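Local coordinates for cycloalternan-forming enzyme (Listeria monocytogenes serovar 1/2a, PDB 5F7U), which is a multidomain carbohydrate-active protein of glycoside hydrolase family 31, with a TIM barrel and a family 6 carbohydrate-binding module, at residues Y910-T913 with T918-K921. The protein carries 1 engineered substitution. Numbering follows the deposited sequence.
Sequences YYDT and TYVK
Tyr-910 and Tyr-919 form a hydrogen-bonded pair of an antiparallel beta hairpin: Tyr-919 N donates to Tyr-910 O at 2.7 Å, and Tyr-910 N to Tyr-919 O at 2.9 Å. Their side chains lie side by side on one face of the sheet in a T-shaped stack, with ring planes at 72°. The CD2 edge of Tyr-910 sits 3.8 Å from Tyr-919 CD2, over the rim of that ring. Because Tyr-919 CG turns beside its own backbone N (chi1 -63°), the phenol leans along the hairpin to Asp-912, whose CB lies 3.7 Å from Tyr-919 CE1. Asp-912 OD2, 3.1 Å from Tyr-919 OH, is hydrogen-bonded to Gln-811 NE2, while OD1 takes the N-H of Gln-915 in the turn. The opposite face is looser: Thr-918 OG1 meets just the edge of the Tyr-911 ring, 3.4 Å from CD1; Tyr-911 OH bonds to the backbone O of Ser-880 and Thr-918 OG1 to its OG. Strand 908-912 is an edge strand of its mixed sheet within this chain, strand 917-922 pairs on its other side with strand 874-879, helix 899-904 packs on the two-tyrosine face through Phe-902 and Leu-899, and strand 929-934 meets Thr-918 from the other.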
loop_
_atom_site.group_PDB
_atom_site.type_symbol
_atom_site.label_atom_id
_atom_site.label_comp_id
_atom_site.label_asym_id
_atom_site.label_seq_id
_atom_site.Cartn_x
_atom_site.Cartn_y
_atom_site.Cartn_z
ATOM N N TYR A 910 -15.067 32.241 -17.488
ATOM C CA TYR A 910 -15.677 31.540 -18.613
ATOM C C TYR A 910 -16.539 30.428 -18.045
ATOM O O TYR A 910 -16.183 29.841 -17.021
ATOM C CB TYR A 910 -14.587 30.973 -19.530
ATOM C CG TYR A 910 -15.072 29.957 -20.550
ATOM C CD1 TYR A 910 -15.727 30.366 -21.723
ATOM C CD2 TYR A 910 -14.876 28.584 -20.344
ATOM C CE1 TYR A 910 -16.171 29.433 -22.659
ATOM C CE2 TYR A 910 -15.321 27.641 -21.274
ATOM C CZ TYR A 910 -15.967 28.070 -22.420
ATOM O OH TYR A 910 -16.400 27.139 -23.334
ATOM N N TYR A 911 -17.647 30.111 -18.709
ATOM C CA TYR A 911 -18.520 29.036 -18.228
ATOM C C TYR A 911 -18.576 27.881 -19.216
ATOM O O TYR A 911 -18.984 28.056 -20.362
ATOM C CB TYR A 911 -19.927 29.566 -17.894
ATOM C CG TYR A 911 -20.808 28.529 -17.236
ATOM C CD1 TYR A 911 -20.577 28.132 -15.911
ATOM C CD2 TYR A 911 -21.862 27.919 -17.937
ATOM C CE1 TYR A 911 -21.370 27.178 -15.312
ATOM C CE2 TYR A 911 -22.663 26.949 -17.330
ATOM C CZ TYR A 911 -22.408 26.592 -16.020
ATOM O OH TYR A 911 -23.182 25.647 -15.387
ATOM N N ASP A 912 -18.147 26.703 -18.757
ATOM C CA ASP A 912 -18.183 25.470 -19.530
ATOM C C ASP A 912 -19.557 24.840 -19.294
ATOM O O ASP A 912 -19.799 24.263 -18.237
ATOM C CB ASP A 912 -17.041 24.558 -19.043
ATOM C CG ASP A 912 -16.968 23.208 -19.760
ATOM O OD1 ASP A 912 -17.928 22.769 -20.435
ATOM O OD2 ASP A 912 -15.893 22.570 -19.627
ATOM N N THR A 913 -20.452 24.952 -20.280
ATOM C CA THR A 913 -21.829 24.429 -20.136
ATOM C C THR A 913 -21.922 22.886 -20.114
ATOM O O THR A 913 -22.901 22.329 -19.603
ATOM C CB THR A 913 -22.783 24.963 -21.227
ATOM O OG1 THR A 913 -22.434 24.388 -22.487
ATOM C CG2 THR A 913 -22.704 26.482 -21.336
ATOM N N THR A 918 -17.448 26.808 -13.769
ATOM C CA THR A 918 -17.027 28.196 -13.945
ATOM C C THR A 918 -15.501 28.316 -13.860
ATOM O O THR A 918 -14.907 28.021 -12.821
ATOM C CB THR A 918 -17.658 29.127 -12.902
ATOM O OG1 THR A 918 -19.084 28.955 -12.912
ATOM C CG2 THR A 918 -17.336 30.585 -13.255
ATOM N N TYR A 919 -14.884 28.793 -14.938
ATOM C CA TYR A 919 -13.440 29.033 -14.933
ATOM C C TYR A 919 -13.198 30.460 -14.470
ATOM O O TYR A 919 -13.870 31.368 -14.956
ATOM C CB TYR A 919 -12.827 28.897 -16.334
ATOM C CG TYR A 919 -12.890 27.542 -17.040
ATOM C CD1 TYR A 919 -13.799 26.543 -16.662
ATOM C CD2 TYR A 919 -12.089 27.308 -18.157
ATOM C CE1 TYR A 919 -13.865 25.336 -17.345
ATOM C CE2 TYR A 919 -12.161 26.109 -18.856
ATOM C CZ TYR A 919 -13.048 25.132 -18.445
ATOM O OH TYR A 919 -13.125 23.949 -19.131
ATOM N N VAL A 920 -12.249 30.656 -13.549
ATOM C CA VAL A 920 -11.865 32.013 -13.102
ATOM C C VAL A 920 -10.340 32.140 -13.148
ATOM O O VAL A 920 -9.636 31.403 -12.451
ATOM C CB VAL A 920 -12.378 32.345 -11.674
ATOM C CG1 VAL A 920 -11.975 33.764 -11.261
ATOM C CG2 VAL A 920 -13.897 32.200 -11.578
ATOM N N LYS A 921 -9.842 33.053 -13.979
ATOM C CA LYS A 921 -8.411 33.307 -14.073
ATOM C C LYS A 921 -8.025 34.487 -13.193
ATOM O O LYS A 921 -8.584 35.577 -13.340
ATOM C CB LYS A 921 -7.998 33.575 -15.522
ATOM C CG LYS A 921 -6.499 33.763 -15.724
ATOM C CD LYS A 921 -6.187 33.980 -17.198
ATOM C CE LYS A 921 -6.225 32.686 -17.998
ATOM N NZ LYS A 921 -5.702 32.888 -19.385
#